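Local coordinates for protein putative 4-hydroxybenzoyl-CoA thioesterase (Geobacillus stearothermophilus, PDB 2OIW) that probably hydrolyses acyl-CoA thioesters as a hotdog-fold thioesterase related to the 4-hydroxybenzoyl-CoA thioesterases, at residues R57-Y62 with K101-Y106. Residues are numbered along the deposited sequence; the frame is centred on the assembly and turned at random.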
loop_
_atom_site.group_PDB
_atom_site.type_symbol
_atom_site.label_atom_id
_atom_site.label_comp_id
_atom_site.label_asym_id
_atom_site.label_seq_id
_atom_site.Cartn_x
_atom_site.Cartn_y
_atom_site.Cartn_z
ATOM N N ARG A 57 -2.063 -13.464 -14.901
ATOM C CA ARG A 57 -1.554 -12.389 -15.749
ATOM C C ARG A 57 -2.331 -11.073 -15.572
ATOM O O ARG A 57 -3.533 -11.087 -15.355
ATOM C CB ARG A 57 -1.567 -12.842 -17.216
ATOM C CG ARG A 57 -1.078 -11.789 -18.201
ATOM C CD ARG A 57 -0.980 -12.307 -19.617
ATOM N NE ARG A 57 -0.574 -11.250 -20.561
ATOM C CZ ARG A 57 0.668 -10.758 -20.727
ATOM N NH1 ARG A 57 1.703 -11.188 -19.986
ATOM N NH2 ARG A 57 0.876 -9.817 -21.652
HETATM N N MSE A 58 -1.650 -9.937 -15.670
HETATM C CA MSE A 58 -2.361 -8.650 -15.792
HETATM C C MSE A 58 -1.687 -7.707 -16.785
HETATM O O MSE A 58 -0.475 -7.762 -16.983
HETATM C CB MSE A 58 -2.489 -7.949 -14.448
HETATM C CG MSE A 58 -1.245 -7.099 -14.098
HETATM SE SE MSE A 58 -1.530 -5.930 -12.550
HETATM C CE MSE A 58 -2.388 -7.181 -11.297
ATOM N N GLU A 59 -2.486 -6.845 -17.392
ATOM C CA GLU A 59 -1.984 -5.776 -18.264
ATOM C C GLU A 59 -2.769 -4.519 -17.987
ATOM O O GLU A 59 -3.976 -4.598 -17.739
ATOM C CB GLU A 59 -2.122 -6.146 -19.759
ATOM C CG GLU A 59 -2.851 -7.440 -20.020
ATOM C CD GLU A 59 -2.847 -7.869 -21.482
ATOM O OE1 GLU A 59 -3.202 -7.036 -22.344
ATOM O OE2 GLU A 59 -2.496 -9.049 -21.755
ATOM N N VAL A 60 -2.100 -3.363 -18.022
ATOM C CA VAL A 60 -2.766 -2.084 -17.747
ATOM C C VAL A 60 -2.219 -1.073 -18.728
ATOM O O VAL A 60 -0.991 -1.023 -18.938
ATOM C CB VAL A 60 -2.525 -1.601 -16.291
ATOM C CG1 VAL A 60 -3.066 -0.197 -16.079
ATOM C CG2 VAL A 60 -3.114 -2.576 -15.258
ATOM N N ASP A 61 -3.125 -0.336 -19.364
ATOM C CA ASP A 61 -2.772 0.837 -20.160
ATOM C C ASP A 61 -3.143 2.071 -19.345
ATOM O O ASP A 61 -4.281 2.201 -18.896
ATOM C CB ASP A 61 -3.505 0.873 -21.524
ATOM C CG ASP A 61 -2.948 -0.147 -22.547
ATOM O OD1 ASP A 61 -1.755 -0.550 -22.508
ATOM O OD2 ASP A 61 -3.704 -0.517 -23.459
ATOM N N TYR A 62 -2.174 2.963 -19.147
ATOM C CA TYR A 62 -2.377 4.197 -18.392
ATOM C C TYR A 62 -2.673 5.293 -19.405
ATOM O O TYR A 62 -1.767 5.763 -20.079
ATOM C CB TYR A 62 -1.126 4.507 -17.552
ATOM C CG TYR A 62 -0.883 3.476 -16.438
ATOM C CD1 TYR A 62 -1.458 3.646 -15.158
ATOM C CD2 TYR A 62 -0.083 2.345 -16.657
ATOM C CE1 TYR A 62 -1.241 2.709 -14.127
ATOM C CE2 TYR A 62 0.147 1.411 -15.639
ATOM C CZ TYR A 62 -0.448 1.606 -14.377
ATOM O OH TYR A 62 -0.256 0.693 -13.371
ATOM N N LYS A 101 -7.121 1.291 -18.628
ATOM C CA LYS A 101 -7.769 0.113 -19.187
ATOM C C LYS A 101 -6.925 -1.086 -18.816
ATOM O O LYS A 101 -5.701 -1.012 -18.889
ATOM C CB LYS A 101 -7.863 0.221 -20.699
ATOM C CG LYS A 101 -8.648 1.435 -21.182
ATOM C CD LYS A 101 -8.804 1.419 -22.700
ATOM C CE LYS A 101 -7.475 1.637 -23.408
ATOM N NZ LYS A 101 -7.661 2.126 -24.809
ATOM N N GLY A 102 -7.565 -2.187 -18.422
ATOM C CA GLY A 102 -6.831 -3.333 -17.937
ATOM C C GLY A 102 -7.442 -4.619 -18.429
ATOM O O GLY A 102 -8.629 -4.689 -18.770
ATOM N N ARG A 103 -6.615 -5.649 -18.436
ATOM C CA ARG A 103 -7.074 -7.021 -18.575
ATOM C C ARG A 103 -6.361 -7.872 -17.531
ATOM O O ARG A 103 -5.162 -7.666 -17.246
ATOM C CB ARG A 103 -6.709 -7.547 -19.970
ATOM C CG ARG A 103 -7.862 -7.764 -20.912
ATOM C CD ARG A 103 -7.372 -8.133 -22.295
ATOM N NE ARG A 103 -8.411 -7.829 -23.281
ATOM C CZ ARG A 103 -8.514 -6.682 -23.962
ATOM N NH1 ARG A 103 -7.632 -5.707 -23.775
ATOM N NH2 ARG A 103 -9.510 -6.517 -24.843
ATOM N N SER A 104 -7.081 -8.852 -16.991
ATOM C CA SER A 104 -6.489 -9.805 -16.060
ATOM C C SER A 104 -7.052 -11.202 -16.262
ATOM O O SER A 104 -8.225 -11.384 -16.644
ATOM C CB SER A 104 -6.682 -9.359 -14.603
ATOM O OG SER A 104 -8.035 -9.031 -14.356
ATOM N N VAL A 105 -6.203 -12.188 -16.030
ATOM C CA VAL A 105 -6.611 -13.589 -16.184
ATOM C C VAL A 105 -6.437 -14.227 -14.805
ATOM O O VAL A 105 -5.380 -14.093 -14.175
ATOM C CB VAL A 105 -5.737 -14.318 -17.243
ATOM C CG1 VAL A 105 -6.215 -15.773 -17.476
ATOM C CG2 VAL A 105 -5.676 -13.521 -18.575
ATOM N N TYR A 106 -7.488 -14.878 -14.343
ATOM C CA TYR A 106 -7.523 -15.554 -13.054
ATOM C C TYR A 106 -7.788 -17.029 -13.299
ATOM O O TYR A 106 -8.438 -17.379 -14.270
ATOM C CB TYR A 106 -8.661 -14.977 -12.234
ATOM C CG TYR A 106 -8.290 -13.778 -11.384
ATOM C CD1 TYR A 106 -8.289 -12.501 -11.918
ATOM C CD2 TYR A 106 -7.953 -13.931 -10.029
ATOM C CE1 TYR A 106 -7.927 -11.393 -11.126
ATOM C CE2 TYR A 106 -7.607 -12.821 -9.236
ATOM C CZ TYR A 106 -7.604 -11.560 -9.788
ATOM O OH TYR A 106 -7.220 -10.482 -9.006
#
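Asp61 and Lys101 are joined by a pair of backbone hydrogen bonds, the shorter from Asp61 N to Lys101 O (2.7 Å). Glu59 and Arg103 form a second such pair, with Glu59 N 2.8 Å from Arg103 O. At the third, Val105 N reaches Arg57 O at 3.0 Å, while the return bond from Arg57 N is weak. Between them lie the non-hydrogen-bonded pairs Met58–Ser104 and Val60–Gly102, where CA-H groups approach carbonyl oxygens. These antiparallel strands belong to the curved sheet of the hotdog fold; the 57-62 edge pairs with a second subunit, continuing the sheet across the interface. There Arg57 NH1 bridges to Asp61 of the second subunit, and Asp61 OD1 to Arg57 of that subunit.

On the face carrying Arg57, Asp61 and Arg103, Glu59 has its CG nearly eclipsed with the backbone N (chi1 6°), which lays CG against Arg103 CB (3.9 Å). Its OE2 takes a salt bridge from Arg57 NE (3.2 Å) on the anti side, 19° out of the carboxylate plane, whereas the Arg103 guanidinium, turned 60° from the Glu59 carboxylate, bridges to Glu79. Replacing Glu59 by an alanine would remove the carboxylate and probably leave Arg57 without its partner in this strand. On the other face, buried Met58 and Val60 pack against helix 27-34, and Ser104 OG bonds to Glu90.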